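Local coordinates for uncharacterized protein Q64V53_BACFR (Bacteroides fragilis, PDB 2RA8) that is of unknown function but joins an N-terminal WGR domain to leucine-rich repeats, a type of repeat that often mediates protein binding, at residues I187-L198 against D212-K223. Sequence-based numbering, arbitrary orientation.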
ATOM      1  N   ILE A 187       2.159  27.991  -9.387  1.00 26.39           N
ATOM      2  CA  ILE A 187       1.267  27.698 -10.504  1.00 23.93           C
ATOM      3  C   ILE A 187       0.766  28.989 -11.097  1.00 29.46           C
ATOM      4  O   ILE A 187      -0.094  28.992 -11.977  1.00 20.82           O
ATOM      5  CB  ILE A 187       0.056  26.842 -10.071  1.00 20.54           C
ATOM      6  CG1 ILE A 187      -0.745  27.568  -8.991  1.00 24.63           C
ATOM      7  CG2 ILE A 187       0.537  25.478  -9.587  1.00 26.49           C
ATOM      8  CD1 ILE A 187      -2.052  26.889  -8.649  1.00 23.75           C
ATOM      9  N   GLY A 188       1.309  30.096 -10.596  1.00 20.86           N
ATOM     10  CA  GLY A 188       0.945  31.407 -11.091  1.00 16.93           C
ATOM     11  C   GLY A 188      -0.363  31.968 -10.578  1.00 25.70           C
ATOM     12  O   GLY A 188      -1.055  31.353  -9.757  1.00 26.83           O
ATOM     13  N   LYS A 189      -0.687  33.161 -11.070  1.00 26.80           N
ATOM     14  CA  LYS A 189      -1.910  33.858 -10.716  1.00 29.34           C
ATOM     15  C   LYS A 189      -2.524  34.288 -12.024  1.00 32.67           C
ATOM     16  O   LYS A 189      -2.342  35.418 -12.467  1.00 30.51           O
ATOM     17  CB  LYS A 189      -1.591  35.078  -9.845  1.00 30.64           C
ATOM     18  CG  LYS A 189      -0.864  34.713  -8.562  1.00 24.69           C
ATOM     19  CD  LYS A 189      -0.564  35.910  -7.688  1.00 30.24           C
ATOM     20  CE  LYS A 189       0.325  35.500  -6.523  1.00 41.82           C
ATOM     21  NZ  LYS A 189       0.618  36.641  -5.611  1.00 43.02           N
ATOM     22  N   LYS A 190      -3.239  33.364 -12.657  1.00 27.16           N
ATOM     23  CA  LYS A 190      -3.863  33.628 -13.944  1.00 27.65           C
ATOM     24  C   LYS A 190      -5.231  33.032 -13.994  1.00 28.34           C
ATOM     25  O   LYS A 190      -5.592  32.184 -13.169  1.00 26.09           O
ATOM     26  CB  LYS A 190      -3.018  33.020 -15.074  1.00 35.30           C
ATOM     27  CG  LYS A 190      -1.587  33.540 -15.127  1.00 28.84           C
ATOM     28  CD  LYS A 190      -0.707  32.725 -16.069  1.00 39.11           C
ATOM     29  CE  LYS A 190       0.681  33.357 -16.168  1.00 41.48           C
ATOM     30  NZ  LYS A 190       1.657  32.551 -16.953  1.00 49.97           N
ATOM     31  N   PRO A 191      -6.058  33.496 -14.938  1.00 20.84           N
ATOM     32  CA  PRO A 191      -7.380  32.882 -14.969  1.00 24.42           C
ATOM     33  C   PRO A 191      -7.230  31.537 -15.636  1.00 22.91           C
ATOM     34  O   PRO A 191      -6.551  31.415 -16.659  1.00 25.00           O
ATOM     35  CB  PRO A 191      -8.209  33.879 -15.780  1.00 30.78           C
ATOM     36  CG  PRO A 191      -7.191  34.572 -16.642  1.00 27.97           C
ATOM     37  CD  PRO A 191      -6.020  34.742 -15.724  1.00 27.45           C
ATOM     38  N   ARG A 192      -7.819  30.509 -15.038  1.00 23.45           N
ATOM     39  CA  ARG A 192      -7.745  29.168 -15.604  1.00 26.89           C
ATOM     40  C   ARG A 192      -9.089  28.525 -15.564  1.00 23.21           C
ATOM     41  O   ARG A 192      -9.341  27.613 -14.776  1.00 25.17           O
ATOM     42  CB  ARG A 192      -6.738  28.311 -14.838  1.00 28.36           C
ATOM     43  CG  ARG A 192      -5.317  28.827 -14.937  1.00 22.24           C
ATOM     44  CD  ARG A 192      -4.369  27.851 -14.281  1.00 27.61           C
ATOM     45  NE  ARG A 192      -3.048  28.421 -14.072  1.00 23.62           N
ATOM     46  CZ  ARG A 192      -2.194  28.722 -15.040  1.00 25.94           C
ATOM     47  NH1 ARG A 192      -1.010  29.237 -14.734  1.00 27.82           N
ATOM     48  NH2 ARG A 192      -2.520  28.503 -16.309  1.00 27.09           N
ATOM     49  N   PRO A 193     -10.002  28.997 -16.421  1.00 19.68           N
ATOM     50  CA  PRO A 193     -11.344  28.429 -16.453  1.00 19.24           C
ATOM     51  C   PRO A 193     -11.370  26.995 -16.938  1.00 18.21           C
ATOM     52  O   PRO A 193     -12.397  26.319 -16.845  1.00 26.39           O
ATOM     53  CB  PRO A 193     -12.095  29.387 -17.386  1.00 20.82           C
ATOM     54  CG  PRO A 193     -11.021  29.822 -18.347  1.00 18.07           C
ATOM     55  CD  PRO A 193      -9.860  30.081 -17.413  1.00 25.39           C
ATOM     56  N   ASN A 194     -10.243  26.516 -17.452  1.00 21.82           N
ATOM     57  CA  ASN A 194     -10.181  25.139 -17.945  1.00 22.21           C
ATOM     58  C   ASN A 194     -10.155  24.112 -16.838  1.00 23.60           C
ATOM     59  O   ASN A 194     -10.686  23.009 -17.001  1.00 14.36           O
ATOM     60  CB  ASN A 194      -8.952  24.938 -18.862  1.00 19.21           C
ATOM     61  CG  ASN A 194      -7.630  25.258 -18.168  1.00 26.23           C
ATOM     62  OD1 ASN A 194      -6.745  24.401 -18.057  1.00 22.09           O
ATOM     63  ND2 ASN A 194      -7.485  26.494 -17.714  1.00 17.23           N
ATOM     64  N   LEU A 195      -9.563  24.464 -15.697  1.00 19.94           N
ATOM     65  CA  LEU A 195      -9.450  23.529 -14.560  1.00 13.54           C
ATOM     66  C   LEU A 195     -10.735  23.183 -13.836  1.00 16.17           C
ATOM     67  O   LEU A 195     -11.476  24.068 -13.395  1.00 23.18           O
ATOM     68  CB  LEU A 195      -8.446  24.070 -13.522  1.00 13.02           C
ATOM     69  CG  LEU A 195      -6.935  23.985 -13.759  1.00 29.34           C
ATOM     70  CD1 LEU A 195      -6.560  24.720 -15.023  1.00 40.81           C
ATOM     71  CD2 LEU A 195      -6.196  24.607 -12.571  1.00 16.58           C
ATOM     72  N   LYS A 196     -11.009  21.887 -13.707  1.00 17.22           N
ATOM     73  CA  LYS A 196     -12.198  21.419 -12.997  1.00 12.31           C
ATOM     74  C   LYS A 196     -11.801  20.798 -11.679  1.00 24.21           C
ATOM     75  O   LYS A 196     -12.577  20.799 -10.717  1.00 19.33           O
ATOM     76  CB  LYS A 196     -12.951  20.354 -13.802  1.00 17.22           C
ATOM     77  CG  LYS A 196     -13.482  20.829 -15.153  1.00 35.39           C
ATOM     78  CD  LYS A 196     -14.997  20.674 -15.223  1.00 26.51           C
ATOM     79  CE  LYS A 196     -15.500  20.621 -16.663  1.00 55.17           C
ATOM     80  NZ  LYS A 196     -15.039  19.385 -17.363  1.00 59.27           N
ATOM     81  N   SER A 197     -10.593  20.243 -11.639  1.00 18.83           N
ATOM     82  CA  SER A 197     -10.098  19.604 -10.428  1.00 23.26           C
ATOM     83  C   SER A 197      -8.661  19.975 -10.141  1.00 22.08           C
ATOM     84  O   SER A 197      -7.795  19.922 -11.021  1.00 24.27           O
ATOM     85  CB  SER A 197     -10.218  18.073 -10.550  1.00 23.34           C
ATOM     86  OG  SER A 197      -9.977  17.449  -9.303  1.00 33.48           O
ATOM     87  N   LEU A 198      -8.409  20.339  -8.889  1.00 15.39           N
ATOM     88  CA  LEU A 198      -7.090  20.738  -8.437  1.00 17.93           C
ATOM     89  C   LEU A 198      -6.802  20.134  -7.091  1.00 16.51           C
ATOM     90  O   LEU A 198      -7.489  20.432  -6.109  1.00 19.32           O
ATOM     91  CB  LEU A 198      -7.012  22.265  -8.318  1.00 16.39           C
ATOM     92  CG  LEU A 198      -5.737  22.838  -7.688  1.00 19.33           C
ATOM     93  CD1 LEU A 198      -4.517  22.397  -8.502  1.00 15.74           C
ATOM     94  CD2 LEU A 198      -5.828  24.363  -7.624  1.00 22.79           C
ATOM     95  N   ASP A 212      -1.188  31.688  -4.933  1.00 20.29           N
ATOM     96  CA  ASP A 212      -1.328  31.477  -6.367  1.00 21.22           C
ATOM     97  C   ASP A 212      -2.771  31.129  -6.649  1.00 28.55           C
ATOM     98  O   ASP A 212      -3.374  31.645  -7.590  1.00 22.26           O
ATOM     99  CB  ASP A 212      -0.420  30.346  -6.859  1.00 21.93           C
ATOM    100  CG  ASP A 212       1.034  30.765  -6.952  1.00 30.04           C
ATOM    101  OD1 ASP A 212       1.296  31.983  -7.075  1.00 24.76           O
ATOM    102  OD2 ASP A 212       1.920  29.879  -6.919  1.00 19.44           O
ATOM    103  N   ILE A 213      -3.348  30.269  -5.819  1.00 27.35           N
ATOM    104  CA  ILE A 213      -4.741  29.880  -6.002  1.00 20.10           C
ATOM    105  C   ILE A 213      -5.658  31.074  -5.831  1.00 25.01           C
ATOM    106  O   ILE A 213      -6.500  31.344  -6.687  1.00 23.83           O
ATOM    107  CB  ILE A 213      -5.128  28.773  -5.006  1.00 24.43           C
ATOM    108  CG1 ILE A 213      -4.204  27.571  -5.213  1.00 14.72           C
ATOM    109  CG2 ILE A 213      -6.576  28.375  -5.202  1.00 24.17           C
ATOM    110  CD1 ILE A 213      -4.303  26.521  -4.133  1.00 17.96           C
ATOM    111  N   LEU A 214      -5.479  31.816  -4.740  1.00 23.41           N
ATOM    112  CA  LEU A 214      -6.306  32.991  -4.468  1.00 28.96           C
ATOM    113  C   LEU A 214      -6.165  34.009  -5.574  1.00 28.15           C
ATOM    114  O   LEU A 214      -7.114  34.727  -5.902  1.00 29.87           O
ATOM    115  CB  LEU A 214      -5.894  33.647  -3.143  1.00 20.56           C
ATOM    116  CG  LEU A 214      -5.767  32.792  -1.884  1.00 32.20           C
ATOM    117  CD1 LEU A 214      -5.613  33.708  -0.668  1.00 30.98           C
ATOM    118  CD2 LEU A 214      -6.983  31.920  -1.723  1.00 24.44           C
ATOM    119  N   GLY A 215      -4.970  34.075  -6.152  1.00 18.34           N
ATOM    120  CA  GLY A 215      -4.720  35.019  -7.228  1.00 23.07           C
ATOM    121  C   GLY A 215      -5.189  34.545  -8.591  1.00 21.23           C
ATOM    122  O   GLY A 215      -5.153  35.305  -9.562  1.00 31.44           O
ATOM    123  N   SER A 216      -5.627  33.295  -8.673  1.00 31.53           N
ATOM    124  CA  SER A 216      -6.091  32.736  -9.938  1.00 27.06           C
ATOM    125  C   SER A 216      -7.584  32.717  -9.993  1.00 27.21           C
ATOM    126  O   SER A 216      -8.256  32.756  -8.965  1.00 32.59           O
ATOM    127  CB  SER A 216      -5.591  31.304 -10.109  1.00 26.40           C
ATOM    128  OG  SER A 216      -4.180  31.237 -10.022  1.00 24.95           O
ATOM    129  N   ASP A 217      -8.121  32.665 -11.206  1.00 29.38           N
ATOM    130  CA  ASP A 217      -9.561  32.605 -11.384  1.00 19.74           C
ATOM    131  C   ASP A 217      -9.881  31.199 -11.817  1.00 20.17           C
ATOM    132  O   ASP A 217      -9.421  30.736 -12.862  1.00 28.78           O
ATOM    133  CB  ASP A 217     -10.015  33.613 -12.444  1.00 30.83           C
ATOM    134  CG  ASP A 217      -9.713  35.048 -12.045  1.00 31.58           C
ATOM    135  OD1 ASP A 217     -10.210  35.492 -10.982  1.00 30.60           O
ATOM    136  OD2 ASP A 217      -8.977  35.731 -12.789  1.00 43.61           O
ATOM    137  N   LEU A 218     -10.655  30.503 -10.995  1.00 19.55           N
ATOM    138  CA  LEU A 218     -11.037  29.128 -11.279  1.00 16.56           C
ATOM    139  C   LEU A 218     -12.536  29.012 -11.184  1.00 23.78           C
ATOM    140  O   LEU A 218     -13.056  28.247 -10.371  1.00 19.59           O
ATOM    141  CB  LEU A 218     -10.374  28.189 -10.245  1.00 17.63           C
ATOM    142  CG  LEU A 218      -8.867  28.372 -10.066  1.00 17.64           C
ATOM    143  CD1 LEU A 218      -8.348  27.509  -8.930  1.00 26.49           C
ATOM    144  CD2 LEU A 218      -8.161  28.005 -11.366  1.00 22.96           C
ATOM    145  N   PRO A 219     -13.271  29.757 -12.029  1.00 18.89           N
ATOM    146  CA  PRO A 219     -14.734  29.708 -11.990  1.00 25.51           C
ATOM    147  C   PRO A 219     -15.373  28.364 -12.216  1.00 21.42           C
ATOM    148  O   PRO A 219     -16.441  28.088 -11.674  1.00 20.95           O
ATOM    149  CB  PRO A 219     -15.141  30.716 -13.064  1.00 21.86           C
ATOM    150  CG  PRO A 219     -14.059  30.550 -14.084  1.00 22.41           C
ATOM    151  CD  PRO A 219     -12.809  30.506 -13.215  1.00 27.60           C
ATOM    152  N   ASN A 220     -14.747  27.515 -13.022  1.00 14.32           N
ATOM    153  CA  ASN A 220     -15.331  26.204 -13.293  1.00 16.38           C
ATOM    154  C   ASN A 220     -14.799  25.100 -12.412  1.00 17.57           C
ATOM    155  O   ASN A 220     -15.127  23.936 -12.622  1.00 19.41           O
ATOM    156  CB  ASN A 220     -15.124  25.819 -14.755  1.00 11.71           C
ATOM    157  CG  ASN A 220     -15.779  26.805 -15.713  1.00 16.54           C
ATOM    158  OD1 ASN A 220     -16.925  27.220 -15.502  1.00 15.88           O
ATOM    159  ND2 ASN A 220     -15.061  27.173 -16.769  1.00 22.24           N
ATOM    160  N   LEU A 221     -13.977  25.448 -11.424  1.00 22.15           N
ATOM    161  CA  LEU A 221     -13.421  24.432 -10.525  1.00 14.46           C
ATOM    162  C   LEU A 221     -14.549  23.702  -9.800  1.00 17.41           C
ATOM    163  O   LEU A 221     -15.511  24.323  -9.341  1.00 17.86           O
ATOM    164  CB  LEU A 221     -12.492  25.085  -9.497  1.00 18.86           C
ATOM    165  CG  LEU A 221     -11.594  24.109  -8.725  1.00 18.94           C
ATOM    166  CD1 LEU A 221     -10.599  23.493  -9.683  1.00 13.05           C
ATOM    167  CD2 LEU A 221     -10.862  24.833  -7.621  1.00 19.01           C
ATOM    168  N   GLU A 222     -14.447  22.377  -9.712  1.00 22.30           N
ATOM    169  CA  GLU A 222     -15.467  21.573  -9.036  1.00 20.73           C
ATOM    170  C   GLU A 222     -14.906  20.845  -7.832  1.00 15.22           C
ATOM    171  O   GLU A 222     -15.641  20.472  -6.915  1.00 24.59           O
ATOM    172  CB  GLU A 222     -16.069  20.559 -10.009  1.00 20.48           C
ATOM    173  CG  GLU A 222     -16.689  21.205 -11.251  1.00 28.38           C
ATOM    174  CD  GLU A 222     -17.461  20.218 -12.102  1.00 35.51           C
ATOM    175  OE1 GLU A 222     -16.945  19.102 -12.336  1.00 33.28           O
ATOM    176  OE2 GLU A 222     -18.578  20.561 -12.542  1.00 48.01           O
ATOM    177  N   LYS A 223     -13.595  20.640  -7.839  1.00 16.85           N
ATOM    178  CA  LYS A 223     -12.903  19.960  -6.752  1.00 19.51           C
ATOM    179  C   LYS A 223     -11.589  20.630  -6.411  1.00 17.57           C
ATOM    180  O   LYS A 223     -10.797  20.956  -7.297  1.00 13.32           O
ATOM    181  CB  LYS A 223     -12.640  18.491  -7.120  1.00 23.89           C
ATOM    182  CG  LYS A 223     -11.817  17.731  -6.085  1.00 15.11           C
ATOM    183  CD  LYS A 223     -11.855  16.226  -6.300  1.00 21.00           C
ATOM    184  CE  LYS A 223     -10.971  15.518  -5.276  1.00 37.53           C
ATOM    185  NZ  LYS A 223     -11.124  14.040  -5.319  1.00 37.23           N
TER
HETATM  186  O   HOH W   1      -2.751  29.298 -11.428  1.00 25.90           O
HETATM  187  O   HOH W   2     -11.809  26.910 -13.416  1.00 15.65           O
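Arg192, whose CB rests on Leu218 CD2, turns its guanidinium so that a water at its edge, in plane, accepts from NE and donates to Ser216 OG. Lys190 CB lies over the rim of one face, and NH1, also in plane, donates to Ile187 O at 2.9 Å, so the group is fixed in rotation, with NH2 salt-bridged to Asp169. The amide of Asn220 lies nearly coplanar with its bond from ND2 to Pro193 O, 2.8 Å long and almost straight (169°). The carboxylate of Asp212 is approached from above its plane, Ile187 N reaching OD2 at 3.1 Å; Ser186 also binds OD2. Ile187 CG1 sits between its own backbone N and carbonyl carbon (chi1 59°), which brings it to 3.5 Å from Asp212 CB. Pro191 and Asp217 form a single backbone bridge, Arg192 N giving a 2.7 Å bond to Asp217 O; deeper in, Leu198 CD2 packs against Leu218 CD1 at 4.2 Å. Lys196 O is gripped twice, by Glu222 N and Lys223 N, where parallel strands 197-201 and 223-227 begin. Successive loops leading into neighbouring strands, with Leu195, Leu198, Leu218 and Leu221 packed together inside and Ile213 of helix 207-215 against Leu198, are the hallmark of a leucine-rich-repeat solenoid built from beta-alpha-beta units.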